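Local atomic coordinates of protein SSD1 (Saccharomyces cerevisiae S288C, PDB entry 7AM1), a protein that binds mRNA untranslated regions and represses translation, as a non-enzymatic pseudonuclease of the RNase II family with an alternative RNA recognition site. Residues D180-V192 with F753-P765. Numbering follows the deposited sequence.
Sequences DDVEVEGQSLLLV and FGIEKRVHGDQLP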
loop_
_atom_site.group_PDB
_atom_site.type_symbol
_atom_site.label_atom_id
_atom_site.label_comp_id
_atom_site.label_asym_id
_atom_site.label_seq_id
_atom_site.Cartn_x
_atom_site.Cartn_y
_atom_site.Cartn_z
ATOM N N ASP A 180 15.094 9.970 -13.573
ATOM C CA ASP A 180 14.350 8.781 -13.173
ATOM C C ASP A 180 14.112 8.756 -11.670
ATOM O O ASP A 180 13.022 8.393 -11.215
ATOM C CB ASP A 180 15.096 7.520 -13.609
ATOM C CG ASP A 180 15.083 7.317 -15.113
ATOM O OD1 ASP A 180 14.299 8.002 -15.810
ATOM O OD2 ASP A 180 15.861 6.464 -15.597
ATOM N N ASP A 181 15.116 9.154 -10.883
ATOM C CA ASP A 181 14.994 9.116 -9.430
ATOM C C ASP A 181 13.871 10.025 -8.942
ATOM O O ASP A 181 13.112 9.654 -8.040
ATOM C CB ASP A 181 16.318 9.522 -8.782
ATOM C CG ASP A 181 17.316 8.377 -8.711
ATOM O OD1 ASP A 181 16.935 7.223 -9.012
ATOM O OD2 ASP A 181 18.491 8.639 -8.365
ATOM N N VAL A 182 13.761 11.230 -9.505
ATOM C CA VAL A 182 12.734 12.157 -9.039
ATOM C C VAL A 182 11.354 11.526 -9.180
ATOM O O VAL A 182 10.487 11.691 -8.313
ATOM C CB VAL A 182 12.822 13.494 -9.799
ATOM C CG1 VAL A 182 11.712 14.438 -9.346
ATOM C CG2 VAL A 182 14.175 14.157 -9.570
ATOM N N GLU A 183 11.129 10.784 -10.265
ATOM C CA GLU A 183 9.845 10.115 -10.446
ATOM C C GLU A 183 9.707 8.910 -9.523
ATOM O O GLU A 183 8.719 8.789 -8.790
ATOM C CB GLU A 183 9.656 9.702 -11.905
ATOM C CG GLU A 183 9.550 10.874 -12.867
ATOM C CD GLU A 183 9.406 10.427 -14.305
ATOM O OE1 GLU A 183 9.984 9.384 -14.668
ATOM O OE2 GLU A 183 8.672 11.094 -15.063
ATOM N N VAL A 184 10.679 7.997 -9.554
ATOM C CA VAL A 184 10.553 6.772 -8.768
ATOM C C VAL A 184 10.458 7.096 -7.282
ATOM O O VAL A 184 9.594 6.574 -6.567
ATOM C CB VAL A 184 11.720 5.815 -9.061
ATOM C CG1 VAL A 184 11.681 4.643 -8.094
ATOM C CG2 VAL A 184 11.642 5.313 -10.491
ATOM N N GLU A 185 11.353 7.955 -6.789
ATOM C CA GLU A 185 11.339 8.294 -5.371
ATOM C C GLU A 185 10.168 9.199 -5.013
ATOM O O GLU A 185 9.594 9.069 -3.924
ATOM C CB GLU A 185 12.653 8.973 -4.980
ATOM C CG GLU A 185 13.884 8.104 -5.145
ATOM C CD GLU A 185 15.163 8.864 -4.851
ATOM O OE1 GLU A 185 15.078 10.077 -4.575
ATOM O OE2 GLU A 185 16.251 8.248 -4.880
ATOM N N GLY A 186 9.781 10.093 -5.916
ATOM C CA GLY A 186 8.843 11.146 -5.591
ATOM C C GLY A 186 7.381 10.807 -5.796
ATOM O O GLY A 186 6.511 11.462 -5.214
ATOM N N GLN A 187 7.088 9.790 -6.602
ATOM C CA GLN A 187 5.708 9.480 -6.960
ATOM C C GLN A 187 5.063 8.449 -6.035
ATOM O O GLN A 187 3.923 8.041 -6.280
ATOM C CB GLN A 187 5.661 9.017 -8.418
ATOM C CG GLN A 187 5.987 10.169 -9.372
ATOM C CD GLN A 187 6.067 9.753 -10.822
ATOM O OE1 GLN A 187 6.334 8.594 -11.133
ATOM N NE2 GLN A 187 5.856 10.708 -11.725
ATOM N N SER A 188 5.742 8.052 -4.964
ATOM C CA SER A 188 5.155 7.197 -3.944
ATOM C C SER A 188 5.384 7.824 -2.574
ATOM O O SER A 188 6.233 8.703 -2.398
ATOM C CB SER A 188 5.739 5.777 -3.988
ATOM O OG SER A 188 7.121 5.793 -3.678
ATOM N N LEU A 189 4.610 7.364 -1.592
ATOM C CA LEU A 189 4.684 7.966 -0.265
ATOM C C LEU A 189 5.984 7.596 0.437
ATOM O O LEU A 189 6.655 8.458 1.017
ATOM C CB LEU A 189 3.471 7.543 0.561
ATOM C CG LEU A 189 2.133 7.998 -0.028
ATOM C CD1 LEU A 189 0.984 7.293 0.674
ATOM C CD2 LEU A 189 1.990 9.522 0.053
ATOM N N LEU A 190 6.362 6.323 0.382
ATOM C CA LEU A 190 7.599 5.817 0.962
ATOM C C LEU A 190 8.589 5.509 -0.163
ATOM O O LEU A 190 8.314 5.735 -1.343
ATOM C CB LEU A 190 7.319 4.579 1.818
ATOM C CG LEU A 190 6.197 4.709 2.857
ATOM C CD1 LEU A 190 6.030 3.399 3.640
ATOM C CD2 LEU A 190 6.424 5.879 3.813
ATOM N N LEU A 191 9.752 4.980 0.211
ATOM C CA LEU A 191 10.796 4.615 -0.740
ATOM C C LEU A 191 10.860 3.103 -0.893
ATOM O O LEU A 191 10.955 2.381 0.104
ATOM C CB LEU A 191 12.168 5.127 -0.296
ATOM C CG LEU A 191 12.433 6.628 -0.333
ATOM C CD1 LEU A 191 13.811 6.906 0.249
ATOM C CD2 LEU A 191 12.325 7.159 -1.755
ATOM N N VAL A 192 10.872 2.629 -2.142
ATOM C CA VAL A 192 10.986 1.197 -2.383
ATOM C C VAL A 192 12.398 0.762 -1.999
ATOM O O VAL A 192 13.361 1.535 -2.102
ATOM C CB VAL A 192 10.686 0.831 -3.851
ATOM C CG1 VAL A 192 9.608 1.747 -4.445
ATOM C CG2 VAL A 192 11.957 0.790 -4.702
ATOM N N PHE A 753 3.395 13.609 7.822
ATOM C CA PHE A 753 2.898 13.449 6.466
ATOM C C PHE A 753 2.816 11.991 6.034
ATOM O O PHE A 753 2.165 11.697 5.025
ATOM C CB PHE A 753 3.796 14.216 5.485
ATOM C CG PHE A 753 3.690 15.712 5.603
ATOM C CD1 PHE A 753 4.235 16.374 6.690
ATOM C CD2 PHE A 753 3.034 16.454 4.636
ATOM C CE1 PHE A 753 4.141 17.750 6.800
ATOM C CE2 PHE A 753 2.934 17.834 4.747
ATOM C CZ PHE A 753 3.486 18.478 5.827
ATOM N N GLY A 754 3.447 11.077 6.766
ATOM C CA GLY A 754 3.503 9.687 6.345
ATOM C C GLY A 754 4.270 9.479 5.059
ATOM O O GLY A 754 3.833 8.705 4.196
ATOM N N ILE A 755 5.409 10.158 4.903
ATOM C CA ILE A 755 6.241 10.000 3.721
ATOM C C ILE A 755 7.686 9.762 4.136
ATOM O O ILE A 755 8.125 10.130 5.229
ATOM C CB ILE A 755 6.158 11.213 2.763
ATOM C CG1 ILE A 755 6.627 12.495 3.462
ATOM C CG2 ILE A 755 4.744 11.346 2.209
ATOM C CD1 ILE A 755 6.643 13.723 2.553
ATOM N N GLU A 756 8.414 9.122 3.231
ATOM C CA GLU A 756 9.834 8.840 3.370
ATOM C C GLU A 756 10.478 9.214 2.044
ATOM O O GLU A 756 10.026 8.755 0.990
ATOM C CB GLU A 756 10.075 7.363 3.701
ATOM C CG GLU A 756 11.541 6.962 3.761
ATOM C CD GLU A 756 11.762 5.469 3.580
ATOM O OE1 GLU A 756 10.882 4.781 3.014
ATOM O OE2 GLU A 756 12.826 4.980 4.015
ATOM N N LYS A 757 11.498 10.067 2.090
ATOM C CA LYS A 757 12.115 10.592 0.879
ATOM C C LYS A 757 13.619 10.707 1.084
ATOM O O LYS A 757 14.127 10.592 2.201
ATOM C CB LYS A 757 11.516 11.949 0.492
ATOM C CG LYS A 757 10.058 11.875 0.072
ATOM C CD LYS A 757 9.915 11.343 -1.342
ATOM C CE LYS A 757 8.561 10.677 -1.565
ATOM N NZ LYS A 757 8.629 9.202 -1.337
ATOM N N ARG A 758 14.329 10.956 -0.012
ATOM C CA ARG A 758 15.784 10.906 -0.031
ATOM C C ARG A 758 16.373 12.262 -0.390
ATOM O O ARG A 758 16.026 12.844 -1.425
ATOM C CB ARG A 758 16.261 9.845 -1.025
ATOM C CG ARG A 758 17.770 9.767 -1.191
ATOM C CD ARG A 758 18.168 8.470 -1.872
ATOM N NE ARG A 758 17.766 7.322 -1.061
ATOM C CZ ARG A 758 17.622 6.084 -1.517
ATOM N NH1 ARG A 758 17.845 5.808 -2.797
ATOM N NH2 ARG A 758 17.254 5.120 -0.688
ATOM N N VAL A 759 17.274 12.748 0.460
ATOM C CA VAL A 759 18.063 13.940 0.178
ATOM C C VAL A 759 19.293 13.522 -0.616
ATOM O O VAL A 759 20.041 12.629 -0.197
ATOM C CB VAL A 759 18.466 14.656 1.477
ATOM C CG1 VAL A 759 19.364 15.852 1.166
ATOM C CG2 VAL A 759 17.227 15.091 2.258
ATOM N N HIS A 760 19.493 14.149 -1.772
ATOM C CA HIS A 760 20.615 13.842 -2.649
ATOM C C HIS A 760 21.677 14.931 -2.554
ATOM O O HIS A 760 21.369 16.121 -2.685
ATOM C CB HIS A 760 20.139 13.697 -4.093
ATOM C CG HIS A 760 19.209 12.546 -4.298
ATOM N ND1 HIS A 760 19.656 11.260 -4.514
ATOM C CD2 HIS A 760 17.857 12.480 -4.287
ATOM C CE1 HIS A 760 18.618 10.454 -4.644
ATOM N NE2 HIS A 760 17.516 11.168 -4.510
ATOM N N GLY A 761 22.927 14.517 -2.340
ATOM C CA GLY A 761 24.007 15.484 -2.243
ATOM C C GLY A 761 24.158 16.317 -3.500
ATOM O O GLY A 761 24.481 17.506 -3.432
ATOM N N ASP A 762 23.928 15.710 -4.666
ATOM C CA ASP A 762 24.088 16.417 -5.930
ATOM C C ASP A 762 22.945 17.380 -6.221
ATOM O O ASP A 762 22.880 17.925 -7.325
ATOM C CB ASP A 762 24.240 15.421 -7.083
ATOM C CG ASP A 762 23.003 14.575 -7.298
ATOM O OD1 ASP A 762 21.937 14.911 -6.741
ATOM O OD2 ASP A 762 23.106 13.564 -8.029
ATOM N N GLN A 763 22.029 17.583 -5.277
ATOM C CA GLN A 763 21.017 18.627 -5.399
ATOM C C GLN A 763 21.180 19.685 -4.317
ATOM O O GLN A 763 20.331 20.579 -4.199
ATOM C CB GLN A 763 19.618 18.011 -5.369
ATOM C CG GLN A 763 19.329 17.205 -6.631
ATOM C CD GLN A 763 17.965 16.555 -6.624
ATOM O OE1 GLN A 763 17.558 15.950 -5.631
ATOM N NE2 GLN A 763 17.251 16.667 -7.741
ATOM N N LEU A 764 22.267 19.624 -3.552
ATOM C CA LEU A 764 22.570 20.581 -2.507
ATOM C C LEU A 764 23.808 21.398 -2.869
ATOM O O LEU A 764 24.717 20.897 -3.538
ATOM C CB LEU A 764 22.808 19.860 -1.174
ATOM C CG LEU A 764 21.656 18.979 -0.688
ATOM C CD1 LEU A 764 22.039 18.222 0.577
ATOM C CD2 LEU A 764 20.406 19.821 -0.460
ATOM N N PRO A 765 23.877 22.664 -2.440
ATOM C CA PRO A 765 25.071 23.475 -2.721
ATOM C C PRO A 765 26.253 23.063 -1.858
ATOM O O PRO A 765 26.541 23.698 -0.837
ATOM C CB PRO A 765 24.610 24.903 -2.403
ATOM C CG PRO A 765 23.557 24.709 -1.337
ATOM C CD PRO A 765 22.847 23.424 -1.704
HETATM O O HOH W 1 13.160 11.391 -2.719
#
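K757 sends its ammonium group into the turn that ends helix 175-186, donating to E185 O (2.8 Å) and S188 O (2.7 Å), with a weak third bond to L189 O; NZ also bonds to E756 O of its own strand. Although its CB points away from residues 180-192, bends at chi2 (-77°) and chi4 (-94°) turn the chain back so that NZ reaches these carbonyls. Replacing this lysine by alanine is likely to deprive the carbonyls of E185 and S188 of their shared donor and let the turn shift.

One backbone hydrogen bond joins the two segments, E756 N to L189 O (2.9 Å). In return, L191 N bonds to E756 OE1 (3.0 Å) from above the carboxylate plane, while OE2 of that glutamate pairs with K629.

Farther along the strand, the extended E185 meets the H760 ring edge-on and nearly coplanar: H760 NE2 gives an almost straight bond to the syn lone pair of E185 OE1 (2.7 Å). E185 OE2 forms a long salt bridge to R758 NH1 (3.6 Å) and another to K35, whereas D747 holds R758 NE.

Apolar packing adds L191 CD1 against the K757 backbone and L189 CD2 on I755 CG2 (3.9 Å).

Residues 180-186 run roughly antiparallel to strand 755-760, joining that helix end to an outermost strand of the five-stranded antiparallel sheet in the DIS3L2-type, OB-clan C-terminal region, beside strand 745-750; helix 689-725 packs on L189 and I755, and strand 903-908 on K757.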